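Local coordinates for protein acetyltransferase of GNAT family (Staphylococcus aureus subsp. aureus Mu50, PDB 3D8P) that probably transfers an acetyl group from acetyl-coenzyme A to a substrate not yet identified, as other GNAT-family acetyltransferases do, at residues 131-143 / 153-162. Numbering follows the deposited sequence.
Sequences SNNGFREIKRGDL and DNRFYYRNLK
E137 OE2 is gripped twice: R155 NE donates to it at 2.8 Å in a salt bridge, and a water gives it a hydrogen bond. The arginine nitrogen meets OE2 from above the carboxylate plane, although carboxylate and guanidinium planes lie only 18° apart, and a weak bond from R155 NH2 to E137 OE1 (3.3 Å) closes the pair. R155 reaches back because its chain bends at chi2 and chi3; its NH1 pairs with D121. The same water donates to I138 O and accepts from F156 N, bridging two atoms that at 4.3 Å are too far apart to bond directly; the direct backbone bond here runs from I138 N to F156 O.

These strands, 136-138 and 155-160, form the antiparallel edge of the mixed GNAT sheet, with 136-138 outermost and 155-160 inserted between it and 114-119. R136 and Y158 are a hydrogen-bonded pair, linked by a nearly straight bond from R136 N to Y158 O (2.8 Å) and by Y158 N to R136 O. Next to it, E137 and Y157 form a non-hydrogen-bonded pair.

On the face bearing E137 and Y157, the glutamate CG rides over the tyrosine ring, offset toward its rim; Y157 OH bonds Q127 and shares a second water with S131 OG. F135 packs against L117 and I115, and R159 CB sits 3.5 Å from the F135 ring centroid, only 10° off the normal, a CH-pi contact. R159 is extended, with CG anti to its N, which carries its guanidinium past the phenyl toward N133 O, the two planes 86° apart.

Two residues of the 140-143 turn meet the F156 ring from the same side: L143 CD1 lies over the face in a CH-pi contact, 3.5 Å from F156 CD1, while R140 CG approaches obliquely beside it, 3.6 Å from F156 CE2 and close to CZ.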
loop_
_atom_site.group_PDB
_atom_site.type_symbol
_atom_site.label_atom_id
_atom_site.label_comp_id
_atom_site.label_asym_id
_atom_site.label_seq_id
_atom_site.Cartn_x
_atom_site.Cartn_y
_atom_site.Cartn_z
ATOM N N SER A 131 -9.917 -9.181 2.124
ATOM C CA SER A 131 -11.214 -9.819 2.020
ATOM C C SER A 131 -12.224 -9.294 3.031
ATOM O O SER A 131 -13.427 -9.306 2.778
ATOM C CB SER A 131 -11.074 -11.325 2.227
ATOM O OG SER A 131 -10.340 -11.915 1.169
ATOM N N ASN A 132 -11.733 -8.899 4.200
ATOM C CA ASN A 132 -12.576 -8.382 5.270
ATOM C C ASN A 132 -12.804 -6.872 5.159
ATOM O O ASN A 132 -13.626 -6.320 5.903
ATOM C CB ASN A 132 -11.953 -8.707 6.630
ATOM C CG ASN A 132 -11.984 -10.187 6.949
ATOM O OD1 ASN A 132 -12.851 -10.920 6.488
ATOM N ND2 ASN A 132 -11.035 -10.630 7.756
ATOM N N ASN A 133 -12.107 -6.230 4.217
ATOM C CA ASN A 133 -12.211 -4.798 4.005
ATOM C C ASN A 133 -12.612 -4.382 2.598
ATOM O O ASN A 133 -12.066 -3.435 2.052
ATOM C CB ASN A 133 -10.923 -4.102 4.485
ATOM C CG ASN A 133 -10.829 -4.084 5.998
ATOM O OD1 ASN A 133 -11.507 -3.298 6.654
ATOM N ND2 ASN A 133 -10.026 -4.981 6.561
ATOM N N GLY A 134 -13.585 -5.095 2.044
ATOM C CA GLY A 134 -14.290 -4.700 0.820
ATOM C C GLY A 134 -13.685 -5.109 -0.504
ATOM O O GLY A 134 -14.148 -4.672 -1.550
ATOM N N PHE A 135 -12.646 -5.936 -0.461
ATOM C CA PHE A 135 -11.945 -6.371 -1.659
ATOM C C PHE A 135 -12.423 -7.741 -2.102
ATOM O O PHE A 135 -12.533 -8.651 -1.295
ATOM C CB PHE A 135 -10.421 -6.419 -1.441
ATOM C CG PHE A 135 -9.774 -5.085 -1.413
ATOM C CD1 PHE A 135 -9.749 -4.339 -0.241
ATOM C CD2 PHE A 135 -9.165 -4.571 -2.569
ATOM C CE1 PHE A 135 -9.159 -3.077 -0.228
ATOM C CE2 PHE A 135 -8.558 -3.336 -2.564
ATOM C CZ PHE A 135 -8.561 -2.574 -1.394
ATOM N N ARG A 136 -12.678 -7.889 -3.397
ATOM C CA ARG A 136 -13.025 -9.204 -3.938
ATOM C C ARG A 136 -11.815 -9.693 -4.711
ATOM O O ARG A 136 -11.059 -8.886 -5.227
ATOM C CB ARG A 136 -14.284 -9.126 -4.814
ATOM C CG ARG A 136 -14.114 -8.396 -6.146
ATOM C CD ARG A 136 -15.468 -8.259 -6.829
ATOM N NE ARG A 136 -15.345 -7.647 -8.151
ATOM C CZ ARG A 136 -15.080 -8.325 -9.254
ATOM N NH1 ARG A 136 -14.934 -9.638 -9.218
ATOM N NH2 ARG A 136 -14.969 -7.682 -10.399
ATOM N N GLU A 137 -11.611 -11.000 -4.760
ATOM C CA GLU A 137 -10.522 -11.585 -5.543
ATOM C C GLU A 137 -10.909 -11.674 -6.987
ATOM O O GLU A 137 -12.016 -12.122 -7.313
ATOM C CB GLU A 137 -10.100 -12.984 -5.035
ATOM C CG GLU A 137 -8.747 -13.399 -5.632
ATOM C CD GLU A 137 -8.089 -14.607 -4.991
ATOM O OE1 GLU A 137 -8.690 -15.208 -4.099
ATOM O OE2 GLU A 137 -6.937 -14.939 -5.382
ATOM N N ILE A 138 -9.985 -11.234 -7.846
ATOM C CA ILE A 138 -10.169 -11.213 -9.298
ATOM C C ILE A 138 -9.068 -12.049 -9.973
ATOM O O ILE A 138 -8.098 -12.464 -9.349
ATOM C CB ILE A 138 -10.223 -9.760 -9.883
ATOM C CG1 ILE A 138 -8.903 -9.027 -9.700
ATOM C CG2 ILE A 138 -11.293 -8.918 -9.181
ATOM C CD1 ILE A 138 -8.801 -7.663 -10.372
ATOM N N LYS A 139 -9.278 -12.348 -11.244
ATOM C CA LYS A 139 -8.358 -13.146 -12.006
ATOM C C LYS A 139 -7.365 -12.220 -12.685
ATOM O O LYS A 139 -7.652 -11.056 -12.912
ATOM C CB LYS A 139 -9.122 -14.000 -13.026
ATOM C CG LYS A 139 -10.027 -15.055 -12.358
ATOM C CD LYS A 139 -10.652 -16.031 -13.300
ATOM N N ARG A 140 -6.186 -12.740 -12.969
ATOM C CA ARG A 140 -5.136 -11.996 -13.670
ATOM C C ARG A 140 -5.685 -11.382 -14.988
ATOM O O ARG A 140 -5.395 -10.234 -15.292
ATOM C CB ARG A 140 -3.945 -12.942 -13.966
ATOM C CG ARG A 140 -2.597 -12.303 -13.885
ATOM C CD ARG A 140 -1.410 -13.308 -14.050
ATOM N NE ARG A 140 -0.206 -12.685 -13.459
ATOM C CZ ARG A 140 0.656 -11.918 -14.111
ATOM N NH1 ARG A 140 0.529 -11.700 -15.418
ATOM N NH2 ARG A 140 1.682 -11.391 -13.463
ATOM N N GLY A 141 -6.478 -12.149 -15.743
ATOM C CA GLY A 141 -7.136 -11.676 -16.988
ATOM C C GLY A 141 -8.223 -10.600 -16.791
ATOM O O GLY A 141 -8.681 -10.000 -17.755
ATOM N N ASP A 142 -8.648 -10.363 -15.555
ATOM C CA ASP A 142 -9.601 -9.312 -15.234
ATOM C C ASP A 142 -8.937 -7.951 -14.996
ATOM O O ASP A 142 -9.640 -6.946 -14.882
ATOM C CB ASP A 142 -10.331 -9.618 -13.911
ATOM C CG ASP A 142 -11.238 -10.832 -13.966
ATOM O OD1 ASP A 142 -11.664 -11.244 -15.092
ATOM O OD2 ASP A 142 -11.535 -11.344 -12.829
ATOM N N LEU A 143 -7.613 -7.912 -14.840
ATOM C CA LEU A 143 -6.905 -6.658 -14.550
ATOM C C LEU A 143 -6.915 -5.744 -15.780
ATOM O O LEU A 143 -6.805 -6.225 -16.902
ATOM C CB LEU A 143 -5.450 -6.913 -14.123
ATOM C CG LEU A 143 -5.200 -7.710 -12.840
ATOM C CD1 LEU A 143 -3.747 -8.186 -12.775
ATOM C CD2 LEU A 143 -5.598 -6.960 -11.601
ATOM N N ASP A 153 3.653 -11.015 -7.906
ATOM C CA ASP A 153 2.266 -11.127 -7.452
ATOM C C ASP A 153 1.576 -12.340 -8.032
ATOM O O ASP A 153 1.741 -12.680 -9.205
ATOM C CB ASP A 153 1.467 -9.927 -7.873
ATOM C CG ASP A 153 1.868 -8.705 -7.156
ATOM O OD1 ASP A 153 2.363 -8.864 -6.022
ATOM O OD2 ASP A 153 1.676 -7.590 -7.708
ATOM N N ASN A 154 0.775 -12.970 -7.200
ATOM C CA ASN A 154 -0.008 -14.096 -7.631
ATOM C C ASN A 154 -1.447 -14.054 -7.150
ATOM O O ASN A 154 -2.213 -14.993 -7.429
ATOM C CB ASN A 154 0.684 -15.398 -7.203
ATOM C CG ASN A 154 1.218 -15.347 -5.772
ATOM O OD1 ASN A 154 0.448 -15.214 -4.828
ATOM N ND2 ASN A 154 2.540 -15.484 -5.613
ATOM N N ARG A 155 -1.825 -13.026 -6.397
ATOM C CA ARG A 155 -3.216 -12.894 -5.966
ATOM C C ARG A 155 -3.635 -11.463 -6.241
ATOM O O ARG A 155 -2.881 -10.509 -5.938
ATOM C CB ARG A 155 -3.401 -13.229 -4.471
ATOM C CG ARG A 155 -2.862 -14.600 -3.991
ATOM C CD ARG A 155 -3.799 -15.748 -4.205
ATOM N NE ARG A 155 -5.032 -15.608 -3.431
ATOM C CZ ARG A 155 -5.309 -16.175 -2.256
ATOM N NH1 ARG A 155 -4.432 -16.939 -1.612
ATOM N NH2 ARG A 155 -6.500 -15.960 -1.716
ATOM N N PHE A 156 -4.827 -11.302 -6.812
ATOM C CA PHE A 156 -5.322 -9.987 -7.241
ATOM C C PHE A 156 -6.675 -9.690 -6.650
ATOM O O PHE A 156 -7.492 -10.574 -6.497
ATOM C CB PHE A 156 -5.366 -9.896 -8.780
ATOM C CG PHE A 156 -4.046 -10.168 -9.404
ATOM C CD1 PHE A 156 -3.074 -9.160 -9.456
ATOM C CD2 PHE A 156 -3.742 -11.433 -9.856
ATOM C CE1 PHE A 156 -1.813 -9.429 -9.984
ATOM C CE2 PHE A 156 -2.481 -11.726 -10.344
ATOM C CZ PHE A 156 -1.533 -10.713 -10.443
ATOM N N TYR A 157 -6.901 -8.432 -6.328
ATOM C CA TYR A 157 -8.110 -8.021 -5.673
ATOM C C TYR A 157 -8.588 -6.664 -6.185
ATOM O O TYR A 157 -7.833 -5.905 -6.774
ATOM C CB TYR A 157 -7.897 -7.945 -4.154
ATOM C CG TYR A 157 -7.566 -9.238 -3.467
ATOM C CD1 TYR A 157 -6.254 -9.698 -3.410
ATOM C CD2 TYR A 157 -8.544 -9.992 -2.845
ATOM C CE1 TYR A 157 -5.928 -10.891 -2.755
ATOM C CE2 TYR A 157 -8.222 -11.184 -2.170
ATOM C CZ TYR A 157 -6.915 -11.621 -2.143
ATOM O OH TYR A 157 -6.575 -12.790 -1.513
ATOM N N TYR A 158 -9.864 -6.389 -5.949
ATOM C CA TYR A 158 -10.492 -5.144 -6.339
ATOM C C TYR A 158 -11.547 -4.733 -5.303
ATOM O O TYR A 158 -12.316 -5.547 -4.799
ATOM C CB TYR A 158 -11.127 -5.221 -7.745
ATOM C CG TYR A 158 -11.896 -3.961 -8.127
ATOM C CD1 TYR A 158 -11.250 -2.852 -8.646
ATOM C CD2 TYR A 158 -13.284 -3.896 -7.963
ATOM C CE1 TYR A 158 -11.972 -1.683 -8.977
ATOM C CE2 TYR A 158 -14.002 -2.760 -8.282
ATOM C CZ TYR A 158 -13.334 -1.646 -8.791
ATOM O OH TYR A 158 -14.056 -0.525 -9.135
ATOM N N ARG A 159 -11.535 -3.443 -4.988
ATOM C CA ARG A 159 -12.534 -2.838 -4.156
ATOM C C ARG A 159 -13.164 -1.697 -4.916
ATOM O O ARG A 159 -12.476 -0.774 -5.340
ATOM C CB ARG A 159 -11.941 -2.281 -2.863
ATOM C CG ARG A 159 -12.981 -1.535 -2.037
ATOM C CD ARG A 159 -12.566 -1.355 -0.595
ATOM N NE ARG A 159 -13.578 -0.592 0.132
ATOM C CZ ARG A 159 -13.465 -0.197 1.397
ATOM N NH1 ARG A 159 -12.383 -0.467 2.112
ATOM N NH2 ARG A 159 -14.433 0.517 1.941
ATOM N N ASN A 160 -14.471 -1.781 -5.080
ATOM C CA ASN A 160 -15.275 -0.756 -5.715
ATOM C C ASN A 160 -15.615 0.347 -4.735
ATOM O O ASN A 160 -16.070 0.081 -3.619
ATOM C CB ASN A 160 -16.592 -1.332 -6.209
ATOM C CG ASN A 160 -17.248 -0.452 -7.256
ATOM O OD1 ASN A 160 -16.666 -0.210 -8.329
ATOM N ND2 ASN A 160 -18.478 0.007 -6.970
ATOM N N LEU A 161 -15.395 1.588 -5.155
ATOM C CA LEU A 161 -15.700 2.749 -4.317
ATOM C C LEU A 161 -16.998 3.405 -4.767
ATOM O O LEU A 161 -17.792 3.794 -3.933
ATOM C CB LEU A 161 -14.559 3.763 -4.357
ATOM C CG LEU A 161 -13.196 3.194 -3.988
ATOM C CD1 LEU A 161 -12.127 4.294 -4.133
ATOM C CD2 LEU A 161 -13.225 2.562 -2.588
ATOM N N LYS A 162 -17.176 3.519 -6.088
ATOM C CA LYS A 162 -18.401 4.048 -6.727
ATOM C C LYS A 162 -19.633 3.131 -6.508
ATOM O O LYS A 162 -20.602 3.498 -5.850
ATOM C CB LYS A 162 -18.172 4.242 -8.247
ATOM C CG LYS A 162 -17.575 2.989 -8.933
ATOM C CD LYS A 162 -18.087 2.752 -10.342
ATOM C CE LYS A 162 -17.249 1.690 -11.060
ATOM N NZ LYS A 162 -17.976 1.200 -12.299
HETATM O O HOH W 1 -8.715 -14.019 0.259
HETATM O O HOH W 2 -16.485 -2.981 -1.978
HETATM O O HOH W 3 -6.293 -13.686 -7.636
#